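Local structure of mannosephosphate isomerase, putative (Archaeoglobus fulgidus, 1ZX5) at residues Ile251-Arg262 with Phe284-Arg295. The protein probably interconverts mannose 6-phosphate and fructose 6-phosphate as a zinc-dependent isomerase of the type 1 family. Residues are numbered along the deposited sequence; the frame is centred on the assembly and turned at random.
Sequences ILYAAEGYFILR and FTVESERGKIVR. With EDO (1,2-ethanediol), chain C; ACY (acetic acid), chain E.
L252 reaches inward to the F284 ring, its CD1 lying 3.7 Å from F284 CE1, while its CB rests near I293 CD1; a branched aliphatic side chain suits this space between the two sheets of the cupin domain. Y253 pairs with V294 through two backbone hydrogen bonds, and its phenol, with CG anti to the backbone N (chi1 172°), sends OH to O2 of an ethanediol, probably from the crystallisation liquor, that also donates to A255 O. A255 N, 3.0 Å from K292 O, and E256 N both donate to that one oxygen, so two residues face K292: a classic beta bulge. Beyond it, the extended E256 side chain runs alongside K292; its OE2 bonds to Y165, and its OE1 makes a long salt bridge with R290. Glycine suits both G257 and G291: a CB on G257 would crowd G291 CA, R290 O and the preceding carbonyl, and one on G291 would clash with F259 CZ and E256 O. The S288 hydroxyl donates to Y258 O from above the carbonyl plane, 3.1 Å from OG to O. F259 then fills the interior: I293 CB makes a CH-pi contact over one ring face, 4.1 Å from the ring centroid, S288 OG lies over the opposite face, and K292 N stands at the edge. With an alanine in its place, I293 and S288 would lose the ring between them, which is likely to leave a gap. L261 CD2 continues the apolar layer, 3.5 Å from V286 CG1. R262 is extended from CG to NE, bringing NH1 to within 2.8 Å of E287 OE1 in a salt bridge that water 3 also spans. Apolar packing by L252, F259, L261, V286 and I293 thus joins the two antiparallel ladders, whereas on the other face, Y253 and V294 apart, R262-E287 with its waters and, more weakly, E256-R290 link neighbouring strands.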
loop_
_atom_site.group_PDB
_atom_site.type_symbol
_atom_site.label_atom_id
_atom_site.label_comp_id
_atom_site.label_asym_id
_atom_site.label_seq_id
_atom_site.Cartn_x
_atom_site.Cartn_y
_atom_site.Cartn_z
ATOM N N ILE A 251 8.847 -1.494 -7.300
ATOM C CA ILE A 251 9.186 -0.509 -6.280
ATOM C C ILE A 251 9.825 -1.290 -5.140
ATOM O O ILE A 251 9.339 -2.349 -4.756
ATOM C CB ILE A 251 7.939 0.320 -5.801
ATOM C CG1 ILE A 251 7.495 1.313 -6.893
ATOM C CG2 ILE A 251 8.232 1.075 -4.483
ATOM C CD1 ILE A 251 6.132 1.985 -6.651
ATOM N N LEU A 252 10.928 -0.775 -4.619
ATOM C CA LEU A 252 11.626 -1.392 -3.498
ATOM C C LEU A 252 11.416 -0.534 -2.268
ATOM O O LEU A 252 11.539 0.687 -2.339
ATOM C CB LEU A 252 13.140 -1.474 -3.779
ATOM C CG LEU A 252 13.607 -2.139 -5.071
ATOM C CD1 LEU A 252 15.128 -1.947 -5.239
ATOM C CD2 LEU A 252 13.227 -3.634 -5.110
ATOM N N TYR A 253 11.117 -1.162 -1.137
ATOM C CA TYR A 253 11.055 -0.429 0.122
ATOM C C TYR A 253 12.046 -1.039 1.103
ATOM O O TYR A 253 12.010 -2.246 1.354
ATOM C CB TYR A 253 9.632 -0.416 0.710
ATOM C CG TYR A 253 9.618 0.168 2.109
ATOM C CD1 TYR A 253 9.732 1.553 2.308
ATOM C CD2 TYR A 253 9.536 -0.658 3.227
ATOM C CE1 TYR A 253 9.769 2.100 3.592
ATOM C CE2 TYR A 253 9.557 -0.131 4.512
ATOM C CZ TYR A 253 9.680 1.242 4.689
ATOM O OH TYR A 253 9.717 1.758 5.962
ATOM N N ALA A 254 12.918 -0.208 1.671
ATOM C CA ALA A 254 13.914 -0.684 2.640
ATOM C C ALA A 254 13.295 -0.773 4.034
ATOM O O ALA A 254 13.114 0.237 4.702
ATOM C CB ALA A 254 15.157 0.238 2.643
ATOM N N ALA A 255 12.944 -1.977 4.448
ATOM C CA ALA A 255 12.271 -2.185 5.731
ATOM C C ALA A 255 13.240 -2.214 6.912
ATOM O O ALA A 255 12.936 -1.669 7.969
ATOM C CB ALA A 255 11.440 -3.474 5.696
ATOM N N GLU A 256 14.380 -2.887 6.731
ATOM C CA GLU A 256 15.450 -2.972 7.732
ATOM C C GLU A 256 16.788 -2.964 7.025
ATOM O O GLU A 256 16.977 -3.688 6.052
ATOM C CB GLU A 256 15.373 -4.283 8.550
ATOM C CG GLU A 256 14.188 -4.373 9.506
ATOM C CD GLU A 256 14.010 -5.768 10.109
ATOM O OE1 GLU A 256 15.025 -6.481 10.316
ATOM O OE2 GLU A 256 12.847 -6.147 10.377
ATOM N N GLY A 257 17.714 -2.153 7.528
ATOM C CA GLY A 257 19.099 -2.195 7.093
ATOM C C GLY A 257 19.419 -1.131 6.068
ATOM O O GLY A 257 18.550 -0.365 5.656
ATOM N N TYR A 258 20.676 -1.106 5.648
ATOM C CA TYR A 258 21.168 -0.166 4.656
ATOM C C TYR A 258 21.581 -0.965 3.420
ATOM O O TYR A 258 22.209 -2.003 3.552
ATOM C CB TYR A 258 22.375 0.574 5.241
ATOM C CG TYR A 258 23.148 1.391 4.225
ATOM C CD1 TYR A 258 22.602 2.561 3.697
ATOM C CD2 TYR A 258 24.409 0.984 3.783
ATOM C CE1 TYR A 258 23.286 3.314 2.761
ATOM C CE2 TYR A 258 25.111 1.742 2.842
ATOM C CZ TYR A 258 24.540 2.909 2.345
ATOM O OH TYR A 258 25.209 3.675 1.415
ATOM N N PHE A 259 21.234 -0.476 2.234
ATOM C CA PHE A 259 21.448 -1.213 0.970
ATOM C C PHE A 259 22.256 -0.427 -0.040
ATOM O O PHE A 259 21.975 0.736 -0.267
ATOM C CB PHE A 259 20.094 -1.577 0.316
ATOM C CG PHE A 259 19.276 -2.515 1.142
ATOM C CD1 PHE A 259 19.404 -3.898 0.980
ATOM C CD2 PHE A 259 18.409 -2.021 2.114
ATOM C CE1 PHE A 259 18.678 -4.774 1.763
ATOM C CE2 PHE A 259 17.677 -2.900 2.905
ATOM C CZ PHE A 259 17.816 -4.277 2.729
ATOM N N ILE A 260 23.232 -1.080 -0.663
ATOM C CA ILE A 260 23.875 -0.550 -1.872
ATOM C C ILE A 260 23.227 -1.247 -3.072
ATOM O O ILE A 260 23.072 -2.465 -3.077
ATOM C CB ILE A 260 25.423 -0.731 -1.833
ATOM C CG1 ILE A 260 25.996 0.072 -0.648
ATOM C CG2 ILE A 260 26.072 -0.309 -3.170
ATOM C CD1 ILE A 260 27.422 -0.278 -0.292
ATOM N N LEU A 261 22.801 -0.455 -4.054
ATOM C CA LEU A 261 22.073 -0.955 -5.213
ATOM C C LEU A 261 22.978 -0.825 -6.425
ATOM O O LEU A 261 23.589 0.227 -6.635
ATOM C CB LEU A 261 20.763 -0.162 -5.430
ATOM C CG LEU A 261 19.788 0.088 -4.255
ATOM C CD1 LEU A 261 18.576 0.953 -4.664
ATOM C CD2 LEU A 261 19.319 -1.216 -3.630
ATOM N N ARG A 262 23.092 -1.888 -7.209
ATOM C CA ARG A 262 23.948 -1.860 -8.405
ATOM C C ARG A 262 23.167 -2.386 -9.599
ATOM O O ARG A 262 22.802 -3.562 -9.645
ATOM C CB ARG A 262 25.238 -2.675 -8.199
ATOM C CG ARG A 262 26.115 -2.187 -7.048
ATOM C CD ARG A 262 27.385 -3.033 -6.897
ATOM N NE ARG A 262 28.303 -2.475 -5.900
ATOM C CZ ARG A 262 28.289 -2.724 -4.579
ATOM N NH1 ARG A 262 27.378 -3.541 -4.010
ATOM N NH2 ARG A 262 29.209 -2.138 -3.812
ATOM N N PHE A 284 19.377 -6.458 -11.079
ATOM C CA PHE A 284 20.335 -5.628 -10.376
ATOM C C PHE A 284 20.697 -6.365 -9.093
ATOM O O PHE A 284 20.036 -7.349 -8.723
ATOM C CB PHE A 284 19.704 -4.258 -10.062
ATOM C CG PHE A 284 18.407 -4.342 -9.286
ATOM C CD1 PHE A 284 18.408 -4.265 -7.898
ATOM C CD2 PHE A 284 17.188 -4.498 -9.945
ATOM C CE1 PHE A 284 17.212 -4.327 -7.174
ATOM C CE2 PHE A 284 15.995 -4.588 -9.230
ATOM C CZ PHE A 284 16.009 -4.493 -7.838
ATOM N N THR A 285 21.733 -5.898 -8.409
ATOM C CA THR A 285 22.031 -6.444 -7.091
ATOM C C THR A 285 21.742 -5.452 -5.969
ATOM O O THR A 285 21.787 -4.232 -6.165
ATOM C CB THR A 285 23.482 -6.963 -6.974
ATOM O OG1 THR A 285 24.400 -5.867 -7.092
ATOM C CG2 THR A 285 23.773 -8.016 -8.035
ATOM N N VAL A 286 21.408 -6.002 -4.804
ATOM C CA VAL A 286 21.296 -5.244 -3.562
ATOM C C VAL A 286 22.289 -5.852 -2.565
ATOM O O VAL A 286 22.501 -7.070 -2.552
ATOM C CB VAL A 286 19.841 -5.210 -3.006
ATOM C CG1 VAL A 286 18.902 -4.690 -4.072
ATOM C CG2 VAL A 286 19.371 -6.589 -2.573
ATOM N N GLU A 287 22.930 -5.001 -1.762
ATOM C CA GLU A 287 23.917 -5.482 -0.817
ATOM C C GLU A 287 23.700 -4.897 0.567
ATOM O O GLU A 287 23.613 -3.681 0.739
ATOM C CB GLU A 287 25.338 -5.178 -1.303
ATOM C CG GLU A 287 26.400 -5.853 -0.470
ATOM C CD GLU A 287 27.765 -5.216 -0.627
ATOM O OE1 GLU A 287 27.857 -4.154 -1.273
ATOM O OE2 GLU A 287 28.755 -5.787 -0.119
ATOM N N SER A 288 23.671 -5.780 1.561
ATOM C CA SER A 288 23.413 -5.385 2.934
ATOM C C SER A 288 24.076 -6.369 3.887
ATOM O O SER A 288 24.116 -7.575 3.619
ATOM C CB SER A 288 21.899 -5.354 3.179
ATOM O OG SER A 288 21.596 -4.867 4.466
ATOM N N GLU A 289 24.608 -5.856 4.995
ATOM C CA GLU A 289 25.149 -6.715 6.068
ATOM C C GLU A 289 24.100 -7.763 6.510
ATOM O O GLU A 289 24.385 -8.959 6.588
ATOM C CB GLU A 289 25.517 -5.830 7.260
ATOM C CG GLU A 289 26.400 -6.483 8.306
ATOM C CD GLU A 289 26.798 -5.514 9.394
ATOM O OE1 GLU A 289 27.913 -5.641 9.940
ATOM O OE2 GLU A 289 25.998 -4.598 9.684
ATOM N N ARG A 290 22.896 -7.279 6.814
ATOM C CA ARG A 290 21.719 -8.108 7.057
ATOM C C ARG A 290 20.552 -7.152 6.995
ATOM O O ARG A 290 20.411 -6.279 7.852
ATOM C CB ARG A 290 21.751 -8.834 8.421
ATOM C CG ARG A 290 20.597 -9.838 8.599
ATOM C CD ARG A 290 20.367 -10.277 10.067
ATOM N NE ARG A 290 20.217 -9.119 10.965
ATOM C CZ ARG A 290 19.128 -8.355 11.078
ATOM N NH1 ARG A 290 18.030 -8.615 10.365
ATOM N NH2 ARG A 290 19.133 -7.320 11.914
ATOM N N GLY A 291 19.730 -7.292 5.969
ATOM C CA GLY A 291 18.611 -6.392 5.792
ATOM C C GLY A 291 17.398 -7.080 5.208
ATOM O O GLY A 291 17.457 -8.253 4.807
ATOM N N LYS A 292 16.295 -6.345 5.178
ATOM C CA LYS A 292 15.049 -6.813 4.581
ATOM C C LYS A 292 14.548 -5.746 3.651
ATOM O O LYS A 292 14.356 -4.596 4.056
ATOM C CB LYS A 292 13.994 -7.142 5.647
ATOM C CG LYS A 292 14.452 -8.255 6.578
ATOM C CD LYS A 292 13.358 -8.703 7.498
ATOM C CE LYS A 292 13.934 -9.498 8.659
ATOM N NZ LYS A 292 14.343 -10.849 8.219
ATOM N N ILE A 293 14.379 -6.119 2.391
ATOM C CA ILE A 293 13.929 -5.177 1.384
ATOM C C ILE A 293 12.632 -5.747 0.796
ATOM O O ILE A 293 12.536 -6.942 0.536
ATOM C CB ILE A 293 15.063 -4.900 0.322
ATOM C CG1 ILE A 293 14.720 -3.693 -0.575
ATOM C CG2 ILE A 293 15.424 -6.173 -0.492
ATOM C CD1 ILE A 293 15.934 -3.136 -1.336
ATOM N N VAL A 294 11.630 -4.893 0.634
ATOM C CA VAL A 294 10.357 -5.313 0.092
ATOM C C VAL A 294 10.351 -5.026 -1.399
ATOM O O VAL A 294 10.614 -3.890 -1.820
ATOM C CB VAL A 294 9.168 -4.569 0.778
ATOM C CG1 VAL A 294 7.817 -5.111 0.261
ATOM C CG2 VAL A 294 9.269 -4.679 2.317
ATOM N N ARG A 295 10.055 -6.043 -2.201
ATOM C CA ARG A 295 9.890 -5.852 -3.633
ATOM C C ARG A 295 8.397 -5.832 -3.978
ATOM O O ARG A 295 7.683 -6.794 -3.717
ATOM C CB ARG A 295 10.599 -6.958 -4.412
ATOM C CG ARG A 295 10.677 -6.687 -5.897
ATOM C CD ARG A 295 11.365 -7.814 -6.663
ATOM N NE ARG A 295 10.573 -9.038 -6.706
ATOM C CZ ARG A 295 9.809 -9.425 -7.724
ATOM N NH1 ARG A 295 9.143 -10.576 -7.637
ATOM N NH2 ARG A 295 9.714 -8.693 -8.833
HETATM C C1 EDO C . 10.213 -1.203 9.909
HETATM O O1 EDO C . 10.073 -0.219 10.954
HETATM C C2 EDO C . 9.703 -0.629 8.581
HETATM O O2 EDO C . 10.717 0.155 7.948
HETATM C C ACY E . 10.843 -12.098 6.744
HETATM O O ACY E . 11.363 -11.755 7.827
HETATM O OXT ACY E . 11.478 -12.237 5.673
HETATM C CH3 ACY E . 9.379 -12.375 6.739
HETATM O O HOH W 1 24.355 -2.838 5.426
HETATM O O HOH W 2 24.738 -4.367 -4.802
HETATM O O HOH W 3 29.886 -2.491 -0.785
#